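Local coordinates for protein precorrin-6A reductase (Rhodobacter capsulatus, PDB 4X7G) that reduces precorrin-6A with NADPH, a step of cobalamin (vitamin B12) biosynthesis, and holds its tetrapyrrole between two Rossmann-type domains, at residues Asp108-Val113 / Ala205-Ala210; Ala122-Pro127 / Ile190-Ala195; Val130-Gly135 / Arg140-Ala145. All coordinates share one frame; numbering follows the deposited sequence.

Interaction 1. Residues Asp108-Val113 / Ala205-Ala210; sequences DRWTHV and AKLIAA. With 3Y8 (3-[(1R,2S,3S,7S,11S,16S,17R,18R,19R)-2,7,12,18-tetrakis(2-hydroxy-2-oxoethyl)-3,13-bis(3-hydroxy-3-oxopropyl)-1,2,5,7,11,17-hexamethyl-17-(3-oxidanyl-3-oxidanylidene-prop-1-enyl)-3,6,8,10,15,16,18,19,21,24-decahydrocorrin-8-yl]propanoic acid), chain C.
Trp-110, on the edge strand 109-113, meets Leu-207 of helix 205-213 where the two side chains cross at nearly a right angle. Followed outward from CB, the tryptophan first turns at chi1, -64°, which places CG beside the backbone N and anti to the carbonyl carbon. The pyrrole half comes next: CB of Asp-108 lies 3.5 Å above the ring plane, displaced toward the rim. NE1 then points its N-H in the ring plane at a water, 2.9 Å from NE1 to the water oxygen. Past the ring fusion, CZ2 of Trp-110 reaches CD1 of Leu-207 at 3.9 Å, the methyl approaching the benzene half obliquely. Val-217 and Leu-219 of strand 216-220 are further neighbours of this side chain.

The segments share no direct hydrogen bond. Instead, that water accepts from Trp-110 NE1 and donates to Asp-108 OD1 at 2.7 Å and to the backbone O of Leu-207 at 2.8 Å. Three bonds thus fix its position and tie Asp-108 and Trp-110 to the helix. OD1 also forms a salt bridge with Arg-211, whereas OD2 takes the backbone N-H of Gln-105.

One residue before Leu-207, Lys-206 extends through CD and bends at chi4, -70°, bringing NZ to 2.9 Å from O33 of a propionate on the bound tetrapyrrole 3Y8. NZ also donates to the carbonyl O of Ala-203. One turn of helix therefore serves both the strand and the ligand. Helix 205-213 is the crossover between parallel strands 192-196 and 216-220, a beta-alpha-beta unit of the Rossmann-type domain, with Lys-206 near its start in the tetrapyrrole pocket.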
# COMPACT_ATOMS: atom_id res chain seq x y z
N ASP A 108 15.22 -15.26 -7.04
CA ASP A 108 14.47 -14.12 -7.65
C ASP A 108 15.06 -13.77 -8.99
O ASP A 108 16.30 -13.77 -9.13
CB ASP A 108 14.51 -12.95 -6.70
CG ASP A 108 13.67 -13.12 -5.48
OD1 ASP A 108 12.61 -13.85 -5.51
OD2 ASP A 108 14.02 -12.59 -4.46
N ARG A 109 14.23 -13.43 -9.95
CA ARG A 109 14.67 -12.90 -11.22
C ARG A 109 13.98 -11.58 -11.45
O ARG A 109 12.84 -11.57 -11.95
CB ARG A 109 14.42 -13.85 -12.38
CG ARG A 109 15.05 -13.40 -13.74
CD ARG A 109 15.33 -14.55 -14.73
NE ARG A 109 14.16 -15.50 -14.82
CZ ARG A 109 13.34 -15.64 -15.85
NH1 ARG A 109 13.49 -14.82 -16.87
NH2 ARG A 109 12.34 -16.55 -15.84
N TRP A 110 14.57 -10.54 -10.97
CA TRP A 110 13.97 -9.21 -10.93
C TRP A 110 14.63 -8.25 -11.84
O TRP A 110 15.90 -8.25 -11.98
CB TRP A 110 13.99 -8.65 -9.53
CG TRP A 110 13.18 -9.38 -8.49
CD1 TRP A 110 12.38 -10.48 -8.66
CD2 TRP A 110 13.09 -9.02 -7.12
NE1 TRP A 110 11.78 -10.77 -7.45
CE2 TRP A 110 12.21 -9.95 -6.51
CE3 TRP A 110 13.64 -7.99 -6.35
CZ2 TRP A 110 11.88 -9.85 -5.17
CZ3 TRP A 110 13.26 -7.89 -5.03
CH2 TRP A 110 12.44 -8.84 -4.46
N THR A 111 13.85 -7.38 -12.48
CA THR A 111 14.38 -6.15 -13.07
C THR A 111 13.70 -4.98 -12.42
O THR A 111 12.53 -5.12 -11.98
CB THR A 111 14.30 -6.10 -14.57
OG1 THR A 111 12.93 -6.34 -14.95
CG2 THR A 111 15.19 -7.10 -15.24
N HIS A 112 14.33 -3.85 -12.31
CA HIS A 112 13.85 -2.67 -11.72
C HIS A 112 13.57 -1.59 -12.71
O HIS A 112 14.38 -1.44 -13.70
CB HIS A 112 14.96 -2.10 -10.74
CG HIS A 112 15.24 -3.03 -9.61
ND1 HIS A 112 16.12 -4.06 -9.56
CD2 HIS A 112 14.63 -2.97 -8.43
CE1 HIS A 112 16.03 -4.66 -8.35
NE2 HIS A 112 15.13 -4.01 -7.69
N VAL A 113 12.50 -0.88 -12.53
CA VAL A 113 12.10 0.27 -13.34
C VAL A 113 11.63 1.38 -12.42
O VAL A 113 11.22 1.14 -11.28
CB VAL A 113 11.01 -0.10 -14.33
CG1 VAL A 113 11.52 -1.11 -15.36
CG2 VAL A 113 9.75 -0.60 -13.70
N ALA A 205 3.48 -12.14 -1.07
CA ALA A 205 3.22 -13.50 -1.57
C ALA A 205 3.51 -13.69 -3.05
O ALA A 205 4.04 -14.70 -3.45
CB ALA A 205 1.80 -13.90 -1.28
N LYS A 206 3.15 -12.67 -3.88
CA LYS A 206 3.31 -12.83 -5.29
C LYS A 206 4.78 -13.02 -5.69
O LYS A 206 5.06 -13.67 -6.66
CB LYS A 206 2.69 -11.67 -6.12
CG LYS A 206 3.27 -10.35 -5.76
CD LYS A 206 2.70 -9.21 -6.56
CE LYS A 206 3.01 -7.87 -6.03
NZ LYS A 206 2.31 -7.58 -4.74
N LEU A 207 5.66 -12.41 -4.93
CA LEU A 207 7.11 -12.52 -5.23
C LEU A 207 7.62 -13.92 -4.93
O LEU A 207 8.41 -14.50 -5.66
CB LEU A 207 7.93 -11.54 -4.43
CG LEU A 207 7.53 -10.11 -4.59
CD1 LEU A 207 8.34 -9.25 -3.60
CD2 LEU A 207 7.70 -9.63 -6.02
N ILE A 208 7.14 -14.50 -3.81
CA ILE A 208 7.55 -15.87 -3.45
C ILE A 208 6.98 -16.87 -4.39
O ILE A 208 7.63 -17.84 -4.83
CB ILE A 208 7.18 -16.10 -1.96
CG1 ILE A 208 7.81 -15.08 -1.04
CG2 ILE A 208 7.55 -17.53 -1.55
CD1 ILE A 208 7.24 -14.89 0.37
N ALA A 209 5.67 -16.67 -4.74
CA ALA A 209 5.05 -17.47 -5.74
C ALA A 209 5.78 -17.45 -7.07
O ALA A 209 6.02 -18.47 -7.72
CB ALA A 209 3.58 -17.08 -5.87
N ALA A 210 6.13 -16.24 -7.55
CA ALA A 210 6.88 -16.14 -8.75
C ALA A 210 8.20 -16.90 -8.66
O ALA A 210 8.58 -17.54 -9.61
CB ALA A 210 7.13 -14.65 -9.12
C48 3Y8 C . -8.73 0.82 0.48
C47 3Y8 C . -8.93 -1.79 2.32
C43 3Y8 C . -5.29 -5.54 5.64
C42 3Y8 C . -5.32 -5.54 4.05
C41 3Y8 C . -4.31 -4.47 3.69
C38 3Y8 C . -1.05 -3.61 1.69
C37 3Y8 C . -1.61 -4.98 1.83
C36 3Y8 C . -3.42 -6.67 1.47
C35 3Y8 C . -1.73 -5.94 -1.06
C32 3Y8 C . -1.33 -7.82 -5.51
C31 3Y8 C . -1.07 -6.32 -5.07
C2 3Y8 C . -2.14 -3.10 -4.36
C1 3Y8 C . -3.52 -2.65 -3.77
C4 3Y8 C . -2.66 -4.21 -2.31
C5 3Y8 C . -2.59 -4.89 -1.15
C7 3Y8 C . -3.11 -5.15 1.36
C8 3Y8 C . -4.10 -4.40 2.18
C6 3Y8 C . -3.33 -4.62 0.06
C3 3Y8 C . -1.89 -4.42 -3.61
C11 3Y8 C . -7.08 -2.60 0.65
C12 3Y8 C . -8.04 -1.60 1.08
C13 3Y8 C . -8.02 -0.53 0.30
C14 3Y8 C . -7.08 -0.78 -0.77
C15 3Y8 C . -6.81 0.10 -1.79
C16 3Y8 C . -5.81 -0.25 -2.81
C17 3Y8 C . -5.65 0.47 -4.12
C18 3Y8 C . -4.52 -0.37 -4.80
C19 3Y8 C . -3.79 -1.15 -3.62
C20 3Y8 C . -4.68 -3.35 -4.49
C21 3Y8 C . -10.25 -2.61 1.96
C24 3Y8 C . -7.72 -3.97 0.40
C25 3Y8 C . -2.16 -3.31 -5.89
C26 3Y8 C . -1.03 -2.13 -3.93
O59 3Y8 C . -8.85 -2.60 -6.50
C57 3Y8 C . -8.74 -1.49 -5.83
O58 3Y8 C . -9.59 -0.57 -5.73
C56 3Y8 C . -7.37 -1.25 -5.26
C55 3Y8 C . -6.99 0.24 -4.98
C54 3Y8 C . -5.30 1.93 -3.95
C60 3Y8 C . -3.46 0.38 -5.60
C61 3Y8 C . -3.89 0.99 -6.85
O62 3Y8 C . -3.06 1.85 -7.35
O63 3Y8 C . -4.97 0.67 -7.42
N24 3Y8 C . -4.77 -1.04 -2.51
N23 3Y8 C . -6.55 -2.02 -0.56
C49 3Y8 C . -7.78 1.81 1.15
C50 3Y8 C . -8.34 3.16 1.48
O51 3Y8 C . -9.50 3.47 1.12
O52 3Y8 C . -7.58 3.88 2.22
O23 3Y8 C . -10.53 -3.52 2.76
O22 3Y8 C . -10.85 -2.29 0.97
C10 3Y8 C . -5.93 -2.66 1.70
C9 3Y8 C . -4.85 -3.64 1.36
N22 3Y8 C . -4.41 -3.81 0.04
O44 3Y8 C . -4.38 -6.21 6.14
O45 3Y8 C . -6.22 -5.09 6.17
O39 3Y8 C . -0.21 -3.30 2.60
O40 3Y8 C . -1.29 -2.95 0.68
N21 3Y8 C . -3.51 -3.26 -2.45
C27 3Y8 C . 0.40 -2.61 -4.34
O28 3Y8 C . 0.77 -2.29 -5.47
O29 3Y8 C . 1.07 -3.26 -3.55
C30 3Y8 C . -2.20 -5.82 -4.23
O34 3Y8 C . -2.37 -7.96 -6.26
O33 3Y8 C . -0.38 -8.52 -5.17
O HOH W 1 10.50 -13.33 -7.09

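Interaction 2. Residues Ala122-Pro127 / Ile190-Ala195; sequences ALPQAP and ITHVVA
A chi1 of -66° puts the imidazole of His-192 beside its backbone N, and a chi2 of 75° turns one ring face to Pro-124. CD of Pro-124 sits over that face, 4.3 Å from the centroid of the His-192 ring and 24° off the ring normal, which meets the geometry of a CH-pi contact. The methylene is displaced toward the rim, and neighbouring CG approaches the same end of the ring, 3.9 Å from Pro-124 CG to His-192 NE2. The two side chains come from opposite directions.

In the parallel sheet of this Rossmann-type domain, strand 192-196 lies next to strand 129-132, and segment 122-127 is part of the connection from helix 116-122 into the latter; the contact thus packs that connection against the neighbouring strand.

Thr-191 OG1 lies in the ring plane at the edge, hydrogen-bonded to His-192 ND1 at 2.8 Å, a bond that restrains rotation of the imidazole; OG1 is also bonded to the backbone N of Arg-129. Deeper in, Leu-123 extends CD2 to 4.3 Å from CG2 of Val-194, a looser apolar touch, while its side chain also packs on Val-130 and Ile-218.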
# COMPACT_ATOMS: atom_id res chain seq x y z
N ALA A 122 9.00 -2.05 -20.33
CA ALA A 122 9.80 -3.22 -20.07
C ALA A 122 9.26 -4.48 -20.60
O ALA A 122 9.97 -5.48 -20.72
CB ALA A 122 10.07 -3.34 -18.55
N LEU A 123 7.94 -4.52 -20.83
CA LEU A 123 7.34 -5.75 -21.28
C LEU A 123 7.87 -6.16 -22.67
O LEU A 123 8.15 -5.23 -23.46
CB LEU A 123 5.84 -5.60 -21.36
CG LEU A 123 5.16 -5.47 -19.98
CD1 LEU A 123 3.67 -5.19 -20.16
CD2 LEU A 123 5.35 -6.71 -19.18
N PRO A 124 7.96 -7.42 -22.93
CA PRO A 124 8.43 -7.82 -24.28
C PRO A 124 7.49 -7.43 -25.36
O PRO A 124 6.30 -7.14 -25.17
CB PRO A 124 8.55 -9.30 -24.11
CG PRO A 124 7.51 -9.67 -23.13
CD PRO A 124 7.44 -8.55 -22.13
N GLN A 125 8.01 -7.41 -26.62
CA GLN A 125 7.17 -7.12 -27.73
C GLN A 125 6.11 -8.21 -28.08
O GLN A 125 4.97 -7.90 -28.35
CB GLN A 125 8.11 -6.77 -28.94
CG GLN A 125 7.29 -6.31 -30.12
CD GLN A 125 6.71 -4.93 -29.86
OE1 GLN A 125 7.16 -4.17 -28.93
NE2 GLN A 125 5.66 -4.60 -30.58
N ALA A 126 6.57 -9.42 -28.12
CA ALA A 126 5.71 -10.57 -28.44
C ALA A 126 4.72 -10.79 -27.30
O ALA A 126 5.10 -10.63 -26.09
CB ALA A 126 6.62 -11.77 -28.49
N PRO A 127 3.51 -11.06 -27.67
CA PRO A 127 2.50 -11.24 -26.60
C PRO A 127 2.89 -12.23 -25.50
O PRO A 127 3.40 -13.35 -25.71
CB PRO A 127 1.25 -11.71 -27.41
CG PRO A 127 1.46 -11.12 -28.81
CD PRO A 127 2.91 -11.42 -28.99
N ILE A 190 0.83 -17.59 -16.13
CA ILE A 190 1.50 -16.29 -16.21
C ILE A 190 2.97 -16.48 -16.57
O ILE A 190 3.62 -17.46 -16.13
CB ILE A 190 1.36 -15.66 -14.83
CG1 ILE A 190 -0.04 -15.30 -14.50
CG2 ILE A 190 2.27 -14.45 -14.69
CD1 ILE A 190 -0.73 -14.45 -15.51
N THR A 191 3.47 -15.55 -17.39
CA THR A 191 4.86 -15.51 -17.79
C THR A 191 5.65 -14.41 -17.14
O THR A 191 6.85 -14.50 -17.07
CB THR A 191 4.93 -15.36 -19.31
OG1 THR A 191 4.36 -14.16 -19.77
CG2 THR A 191 4.25 -16.53 -20.06
N HIS A 192 4.96 -13.35 -16.68
CA HIS A 192 5.65 -12.18 -16.16
C HIS A 192 4.81 -11.55 -15.08
O HIS A 192 3.56 -11.53 -15.23
CB HIS A 192 5.81 -11.08 -17.20
CG HIS A 192 6.68 -11.42 -18.36
ND1 HIS A 192 6.31 -12.24 -19.38
CD2 HIS A 192 7.93 -10.99 -18.64
CE1 HIS A 192 7.30 -12.36 -20.24
NE2 HIS A 192 8.31 -11.61 -19.81
N VAL A 193 5.40 -11.06 -14.00
CA VAL A 193 4.69 -10.33 -12.96
C VAL A 193 5.15 -8.89 -12.94
O VAL A 193 6.38 -8.67 -12.97
CB VAL A 193 4.88 -10.98 -11.60
CG1 VAL A 193 4.18 -10.20 -10.51
CG2 VAL A 193 4.42 -12.42 -11.59
N VAL A 194 4.23 -7.96 -12.88
CA VAL A 194 4.53 -6.54 -12.68
C VAL A 194 4.11 -6.19 -11.28
O VAL A 194 2.96 -6.46 -10.88
CB VAL A 194 3.86 -5.64 -13.69
CG1 VAL A 194 4.08 -4.16 -13.39
CG2 VAL A 194 4.33 -5.97 -15.10
N ALA A 195 4.96 -5.53 -10.49
CA ALA A 195 4.73 -5.29 -9.06
C ALA A 195 5.33 -3.98 -8.68
O ALA A 195 6.44 -3.65 -9.13
CB ALA A 195 5.30 -6.41 -8.23

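Interaction 3. Residues Val130-Gly135 / Arg140-Ala145; sequences VFLAIG and RDFSAA. With 3Y8 (3-[(1R,2S,3S,7S,11S,16S,17R,18R,19R)-2,7,12,18-tetrakis(2-hydroxy-2-oxoethyl)-3,13-bis(3-hydroxy-3-oxopropyl)-1,2,5,7,11,17-hexamethyl-17-(3-oxidanyl-3-oxidanylidene-prop-1-enyl)-3,6,8,10,15,16,18,19,21,24-decahydrocorrin-8-yl]propanoic acid), chain C.
Leu-132 and Phe-142 face each other with CA atoms 8.9 Å apart, and the backbone of 130-135 makes two successive inverse gamma turns, centred on Leu-132 and Ala-133. Their 1-to-3 backbone bonds are weak. The side chains of Leu-132 and Phe-142 run past one another in opposite directions, and the leucine methyl CD2 stands over the centre of the Phe-142 ring. CD2 is 3.7 Å from the ring centroid and only 13° off its normal, a centred CH-pi contact. The other methyl, CD1, lies nearer the root of the phenylalanine, 3.8 Å from Phe-142 CG.

Ile-134 adds a second point of contact. Its CG1 lies between the backbone N and the carbonyl carbon, chi1 63°, and chi2 extends CD1 to 3.7 Å from Phe-142 CE1, oblique to the ring. Around the pair, Val-120 of helix 116-122 packs on Phe-142 and Val-194 of strand 192-196 on both Leu-132 and Ile-134.

On the ligand side, Gly-135 N comes within 3.2 Å of methyl C25 of 3Y8. Gly-135, without a side chain, lets the tetrapyrrole come close. The contact between the two segments is apolar and buried; no hydrogen bond crosses it, and it therefore rests on dispersion and CH-pi packing, while the backbone at 133-135 lies against the tetrapyrrole at van der Waals distance.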
# COMPACT_ATOMS: atom_id res chain seq x y z
N VAL A 130 0.70 -11.57 -18.59
CA VAL A 130 1.27 -10.68 -17.56
C VAL A 130 0.34 -10.45 -16.41
O VAL A 130 -0.79 -10.03 -16.64
CB VAL A 130 1.57 -9.33 -18.22
CG1 VAL A 130 2.17 -8.34 -17.19
CG2 VAL A 130 2.48 -9.44 -19.47
N PHE A 131 0.80 -10.77 -15.20
CA PHE A 131 0.04 -10.46 -14.01
C PHE A 131 0.28 -9.02 -13.63
O PHE A 131 1.45 -8.69 -13.19
CB PHE A 131 0.33 -11.40 -12.89
CG PHE A 131 -0.43 -11.13 -11.61
CD1 PHE A 131 -1.67 -10.52 -11.60
CD2 PHE A 131 0.12 -11.55 -10.42
CE1 PHE A 131 -2.37 -10.36 -10.42
CE2 PHE A 131 -0.59 -11.40 -9.21
CZ PHE A 131 -1.85 -10.80 -9.24
N LEU A 132 -0.66 -8.10 -13.85
CA LEU A 132 -0.54 -6.71 -13.44
C LEU A 132 -0.97 -6.60 -12.05
O LEU A 132 -2.11 -6.21 -11.76
CB LEU A 132 -1.37 -5.81 -14.31
CG LEU A 132 -1.05 -5.71 -15.71
CD1 LEU A 132 -1.97 -4.64 -16.38
CD2 LEU A 132 0.37 -5.33 -15.91
N ALA A 133 -0.09 -6.90 -11.11
CA ALA A 133 -0.41 -6.94 -9.73
C ALA A 133 -0.26 -5.63 -9.08
O ALA A 133 0.44 -5.45 -8.09
CB ALA A 133 0.48 -8.00 -9.07
N ILE A 134 -0.95 -4.63 -9.65
CA ILE A 134 -0.81 -3.23 -9.37
C ILE A 134 -2.14 -2.60 -9.08
O ILE A 134 -2.19 -1.36 -8.90
CB ILE A 134 -0.07 -2.48 -10.44
CG1 ILE A 134 -0.87 -2.56 -11.75
CG2 ILE A 134 1.38 -2.99 -10.54
CD1 ILE A 134 -0.42 -1.53 -12.75
N GLY A 135 -3.19 -3.36 -8.89
CA GLY A 135 -4.44 -2.77 -8.45
C GLY A 135 -5.19 -2.25 -9.59
O GLY A 135 -5.27 -2.79 -10.71
N ARG A 140 -4.74 1.60 -16.78
CA ARG A 140 -4.82 2.23 -18.03
C ARG A 140 -3.45 2.47 -18.69
O ARG A 140 -3.32 2.56 -19.88
CB ARG A 140 -5.44 3.70 -18.00
CG ARG A 140 -6.91 3.82 -18.38
CD ARG A 140 -7.44 5.14 -17.84
NE ARG A 140 -7.07 6.37 -18.57
CZ ARG A 140 -7.77 6.96 -19.54
NH1 ARG A 140 -8.90 6.38 -19.98
NH2 ARG A 140 -7.38 8.16 -20.03
N ASP A 141 -2.41 2.60 -17.89
CA ASP A 141 -1.08 2.81 -18.47
C ASP A 141 -0.70 1.70 -19.46
O ASP A 141 -0.02 1.84 -20.44
CB ASP A 141 -0.01 2.91 -17.40
CG ASP A 141 -0.25 3.93 -16.36
OD1 ASP A 141 -1.17 4.73 -16.46
OD2 ASP A 141 0.48 4.01 -15.37
N PHE A 142 -1.18 0.45 -19.16
CA PHE A 142 -0.86 -0.72 -19.95
C PHE A 142 -1.62 -0.87 -21.23
O PHE A 142 -1.32 -1.69 -22.04
CB PHE A 142 -0.92 -2.03 -19.09
CG PHE A 142 0.18 -2.03 -18.09
CD1 PHE A 142 0.11 -1.30 -16.96
CD2 PHE A 142 1.37 -2.71 -18.34
CE1 PHE A 142 1.18 -1.28 -16.08
CE2 PHE A 142 2.40 -2.69 -17.42
CZ PHE A 142 2.33 -1.95 -16.34
N SER A 143 -2.54 0.08 -21.44
CA SER A 143 -3.16 0.25 -22.72
C SER A 143 -2.17 0.72 -23.77
O SER A 143 -2.46 0.63 -24.96
CB SER A 143 -4.32 1.27 -22.66
OG SER A 143 -3.84 2.62 -22.36
N ALA A 144 -0.98 1.09 -23.37
CA ALA A 144 0.11 1.36 -24.33
C ALA A 144 0.82 0.12 -24.78
O ALA A 144 1.61 0.12 -25.72
CB ALA A 144 1.07 2.29 -23.66
N ALA A 145 0.53 -1.04 -24.15
CA ALA A 145 1.04 -2.33 -24.59
C ALA A 145 -0.13 -3.28 -24.68
O ALA A 145 -0.24 -4.32 -23.89
CB ALA A 145 2.18 -2.87 -23.70
C48 3Y8 C . -8.73 0.82 0.48
C47 3Y8 C . -8.93 -1.79 2.32
C43 3Y8 C . -5.29 -5.54 5.64
C42 3Y8 C . -5.32 -5.54 4.05
C41 3Y8 C . -4.31 -4.47 3.69
C38 3Y8 C . -1.05 -3.61 1.69
C37 3Y8 C . -1.61 -4.98 1.83
C36 3Y8 C . -3.42 -6.67 1.47
C35 3Y8 C . -1.73 -5.94 -1.06
C32 3Y8 C . -1.33 -7.82 -5.51
C31 3Y8 C . -1.07 -6.32 -5.07
C2 3Y8 C . -2.14 -3.10 -4.36
C1 3Y8 C . -3.52 -2.65 -3.77
C4 3Y8 C . -2.66 -4.21 -2.31
C5 3Y8 C . -2.59 -4.89 -1.15
C7 3Y8 C . -3.11 -5.15 1.36
C8 3Y8 C . -4.10 -4.40 2.18
C6 3Y8 C . -3.33 -4.62 0.06
C3 3Y8 C . -1.89 -4.42 -3.61
C11 3Y8 C . -7.08 -2.60 0.65
C12 3Y8 C . -8.04 -1.60 1.08
C13 3Y8 C . -8.02 -0.53 0.30
C14 3Y8 C . -7.08 -0.78 -0.77
C15 3Y8 C . -6.81 0.10 -1.79
C16 3Y8 C . -5.81 -0.25 -2.81
C17 3Y8 C . -5.65 0.47 -4.12
C18 3Y8 C . -4.52 -0.37 -4.80
C19 3Y8 C . -3.79 -1.15 -3.62
C20 3Y8 C . -4.68 -3.35 -4.49
C21 3Y8 C . -10.25 -2.61 1.96
C24 3Y8 C . -7.72 -3.97 0.40
C25 3Y8 C . -2.16 -3.31 -5.89
C26 3Y8 C . -1.03 -2.13 -3.93
O59 3Y8 C . -8.85 -2.60 -6.50
C57 3Y8 C . -8.74 -1.49 -5.83
O58 3Y8 C . -9.59 -0.57 -5.73
C56 3Y8 C . -7.37 -1.25 -5.26
C55 3Y8 C . -6.99 0.24 -4.98
C54 3Y8 C . -5.30 1.93 -3.95
C60 3Y8 C . -3.46 0.38 -5.60
C61 3Y8 C . -3.89 0.99 -6.85
O62 3Y8 C . -3.06 1.85 -7.35
O63 3Y8 C . -4.97 0.67 -7.42
N24 3Y8 C . -4.77 -1.04 -2.51
N23 3Y8 C . -6.55 -2.02 -0.56
C49 3Y8 C . -7.78 1.81 1.15
C50 3Y8 C . -8.34 3.16 1.48
O51 3Y8 C . -9.50 3.47 1.12
O52 3Y8 C . -7.58 3.88 2.22
O23 3Y8 C . -10.53 -3.52 2.76
O22 3Y8 C . -10.85 -2.29 0.97
C10 3Y8 C . -5.93 -2.66 1.70
C9 3Y8 C . -4.85 -3.64 1.36
N22 3Y8 C . -4.41 -3.81 0.04
O44 3Y8 C . -4.38 -6.21 6.14
O45 3Y8 C . -6.22 -5.09 6.17
O39 3Y8 C . -0.21 -3.30 2.60
O40 3Y8 C . -1.29 -2.95 0.68
N21 3Y8 C . -3.51 -3.26 -2.45
C27 3Y8 C . 0.40 -2.61 -4.34
O28 3Y8 C . 0.77 -2.29 -5.47
O29 3Y8 C . 1.07 -3.26 -3.55
C30 3Y8 C . -2.20 -5.82 -4.23
O34 3Y8 C . -2.37 -7.96 -6.26
O33 3Y8 C . -0.38 -8.52 -5.17

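All three contacts belong to one six-stranded parallel sheet and its surroundings. Interactions 2 and 3 have centres 10 Å apart and are joined by the adjacent parallel strands 192-196 and 129-132: Val-194 N lies 2.9 Å from Phe-131 O, and His-192 O is equally far from Phe-131 N, probable hydrogen bonds between neighbouring strands. Interaction 1, 12 Å from interaction 2 between centres, touches it through Lys-206 CE, 3.5 Å from Ala-195 CB. Lys-206 also joins interaction 1 to interaction 3, its CD 3.6 Å from Ala-133 CB, and both contacts touch 3Y8, through Lys-206 and through 133-135. Interaction 2 stands farther back, with the Val-194 side chain about 9 Å from the tetrapyrrole.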